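Local structure of vaginolysin (Gardnerella vaginalis, 5IMY) at residues 40-45 / 179-184. The protein probably acts as a pore-forming toxin of the cholesterol-dependent cytolysin family, binding cholesterol in host membranes and lysing the cells. Numbering follows the deposited sequence.
Sequences LARHGE and QLKAKF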
loop_
_atom_site.group_PDB
_atom_site.type_symbol
_atom_site.label_atom_id
_atom_site.label_comp_id
_atom_site.label_asym_id
_atom_site.label_seq_id
_atom_site.Cartn_x
_atom_site.Cartn_y
_atom_site.Cartn_z
ATOM N N LEU A 40 -9.914 -9.735 35.915
ATOM C CA LEU A 40 -9.263 -10.883 35.294
ATOM C C LEU A 40 -8.563 -10.497 33.994
ATOM O O LEU A 40 -8.378 -11.336 33.110
ATOM C CB LEU A 40 -10.276 -12.000 35.042
ATOM C CG LEU A 40 -10.717 -12.811 36.264
ATOM C CD1 LEU A 40 -11.894 -13.706 35.907
ATOM C CD2 LEU A 40 -9.565 -13.639 36.810
ATOM N N ALA A 41 -8.160 -9.236 33.866
ATOM C CA ALA A 41 -7.477 -8.767 32.669
ATOM C C ALA A 41 -5.967 -8.847 32.847
ATOM O O ALA A 41 -5.436 -8.543 33.919
ATOM C CB ALA A 41 -7.889 -7.331 32.342
ATOM N N ARG A 42 -5.280 -9.261 31.784
ATOM C CA ARG A 42 -3.830 -9.364 31.757
ATOM C C ARG A 42 -3.283 -8.419 30.694
ATOM O O ARG A 42 -3.936 -8.157 29.680
ATOM C CB ARG A 42 -3.390 -10.812 31.474
ATOM C CG ARG A 42 -1.893 -11.006 31.265
ATOM C CD ARG A 42 -1.486 -12.468 31.460
ATOM N NE ARG A 42 -2.262 -13.392 30.631
ATOM C CZ ARG A 42 -1.864 -13.884 29.458
ATOM N NH1 ARG A 42 -0.686 -13.553 28.943
ATOM N NH2 ARG A 42 -2.652 -14.721 28.794
ATOM N N HIS A 43 -2.081 -7.896 30.938
ATOM C CA HIS A 43 -1.466 -6.920 30.046
ATOM C C HIS A 43 -0.008 -7.285 29.820
ATOM O O HIS A 43 0.736 -7.503 30.780
ATOM C CB HIS A 43 -1.574 -5.501 30.619
ATOM C CG HIS A 43 -2.975 -4.978 30.686
ATOM N ND1 HIS A 43 -3.823 -5.249 31.738
ATOM C CD2 HIS A 43 -3.678 -4.200 29.828
ATOM C CE1 HIS A 43 -4.987 -4.660 31.527
ATOM N NE2 HIS A 43 -4.925 -4.018 30.374
ATOM N N GLY A 44 0.394 -7.342 28.556
ATOM C CA GLY A 44 1.754 -7.680 28.178
ATOM C C GLY A 44 2.634 -6.461 28.007
ATOM O O GLY A 44 2.419 -5.416 28.630
ATOM N N GLU A 45 3.640 -6.596 27.147
ATOM C CA GLU A 45 4.577 -5.512 26.906
ATOM C C GLU A 45 3.943 -4.430 26.037
ATOM O O GLU A 45 2.947 -4.655 25.344
ATOM C CB GLU A 45 5.848 -6.030 26.231
ATOM C CG GLU A 45 5.629 -6.592 24.829
ATOM C CD GLU A 45 6.930 -6.910 24.119
ATOM O OE1 GLU A 45 7.856 -6.070 24.167
ATOM O OE2 GLU A 45 7.031 -8.000 23.516
ATOM N N GLN A 179 2.515 -12.341 22.096
ATOM C CA GLN A 179 1.191 -12.278 21.484
ATOM C C GLN A 179 0.526 -13.650 21.463
ATOM O O GLN A 179 -0.702 -13.742 21.576
ATOM C CB GLN A 179 1.279 -11.698 20.071
ATOM C CG GLN A 179 2.066 -12.543 19.082
ATOM C CD GLN A 179 1.192 -13.197 18.026
ATOM O OE1 GLN A 179 0.086 -12.746 17.741
ATOM N NE2 GLN A 179 1.694 -14.274 17.439
ATOM N N LEU A 180 1.313 -14.721 21.336
ATOM C CA LEU A 180 0.743 -16.064 21.390
ATOM C C LEU A 180 0.304 -16.421 22.805
ATOM O O LEU A 180 -0.714 -17.100 22.991
ATOM C CB LEU A 180 1.752 -17.086 20.864
ATOM C CG LEU A 180 2.105 -16.967 19.379
ATOM C CD1 LEU A 180 3.161 -17.991 19.000
ATOM C CD2 LEU A 180 0.870 -17.131 18.503
ATOM N N LYS A 181 1.057 -15.982 23.816
ATOM C CA LYS A 181 0.600 -16.161 25.190
ATOM C C LYS A 181 -0.718 -15.438 25.427
ATOM O O LYS A 181 -1.565 -15.922 26.186
ATOM C CB LYS A 181 1.675 -15.677 26.168
ATOM C CG LYS A 181 2.762 -16.718 26.427
ATOM C CD LYS A 181 4.090 -16.109 26.870
ATOM C CE LYS A 181 4.191 -15.942 28.379
ATOM N NZ LYS A 181 3.526 -14.707 28.871
ATOM N N ALA A 182 -0.921 -14.293 24.770
ATOM C CA ALA A 182 -2.188 -13.581 24.891
ATOM C C ALA A 182 -3.311 -14.300 24.153
ATOM O O ALA A 182 -4.476 -14.193 24.549
ATOM C CB ALA A 182 -2.040 -12.154 24.364
ATOM N N LYS A 183 -2.983 -15.029 23.084
ATOM C CA LYS A 183 -3.995 -15.765 22.335
ATOM C C LYS A 183 -4.320 -17.102 22.992
ATOM O O LYS A 183 -5.494 -17.474 23.095
ATOM C CB LYS A 183 -3.520 -15.991 20.897
ATOM C CG LYS A 183 -4.469 -16.822 20.025
ATOM C CD LYS A 183 -5.506 -15.954 19.331
ATOM C CE LYS A 183 -6.735 -16.763 18.941
ATOM N NZ LYS A 183 -7.729 -15.945 18.192
ATOM N N PHE A 184 -3.300 -17.832 23.442
ATOM C CA PHE A 184 -3.454 -19.226 23.838
ATOM C C PHE A 184 -3.249 -19.471 25.327
ATOM O O PHE A 184 -3.418 -20.608 25.778
ATOM C CB PHE A 184 -2.479 -20.100 23.043
ATOM C CG PHE A 184 -2.790 -20.176 21.574
ATOM C CD1 PHE A 184 -4.068 -20.489 21.139
ATOM C CD2 PHE A 184 -1.808 -19.931 20.631
ATOM C CE1 PHE A 184 -4.358 -20.558 19.790
ATOM C CE2 PHE A 184 -2.093 -19.999 19.281
ATOM C CZ PHE A 184 -3.371 -20.313 18.861
#
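Arg-42 reaches out from its strand to give one hydrogen bond to the helix, from NH2 to the backbone O of Lys-181, 3.1 Å long. It is nearly straight, at 174° at the hydrogen. The acceptor lies at the edge of the guanidinium, almost in its plane, but NH2 approaches from above the carbonyl plane of Lys-181, 45° out of it, and so does not meet a lone pair. NH1 follows at 3.7 Å from the same Lys-181 O, too far to make this a two-pronged grip. Anti placement of CG to the backbone N (chi1 173°) sends the chain across to the helix, and a bend at chi3 turns the guanidinium onto the carbonyl.

Beyond the bond, contact is slight. Arg-42 NH2 passes Ala-182 CA obliquely at 4.1 Å, and its NH1 comes within 4.2 Å of Lys-181 CB. Ala-182 is small enough for NH2 to pass close to its backbone, and its methyl packs on Ile-72 of strand 62-76. The lysine chain curls so that Lys-181 NZ stands 4.4 Å from Arg-42 NH1, a like-charge approach that is probably mildly unfavourable and screened by solvent, as both side chains are partly exposed.

Strand 41-43 runs parallel to the long strand 363-389, to which Arg-42 is tied by backbone hydrogen bonds with Gln-364 and Asn-366. Helix 177-184 probably belongs to the region that, in related cytolysins, unfolds from helices into a membrane-spanning hairpin. An arginine is long enough to span the interval between the two, and its positive charge is probably favoured at a carbonyl in the last turn of the helix, at the negative end of the dipole. With one single bond and little apolar burial, the contact looks like a modest link that could part without dismantling a core.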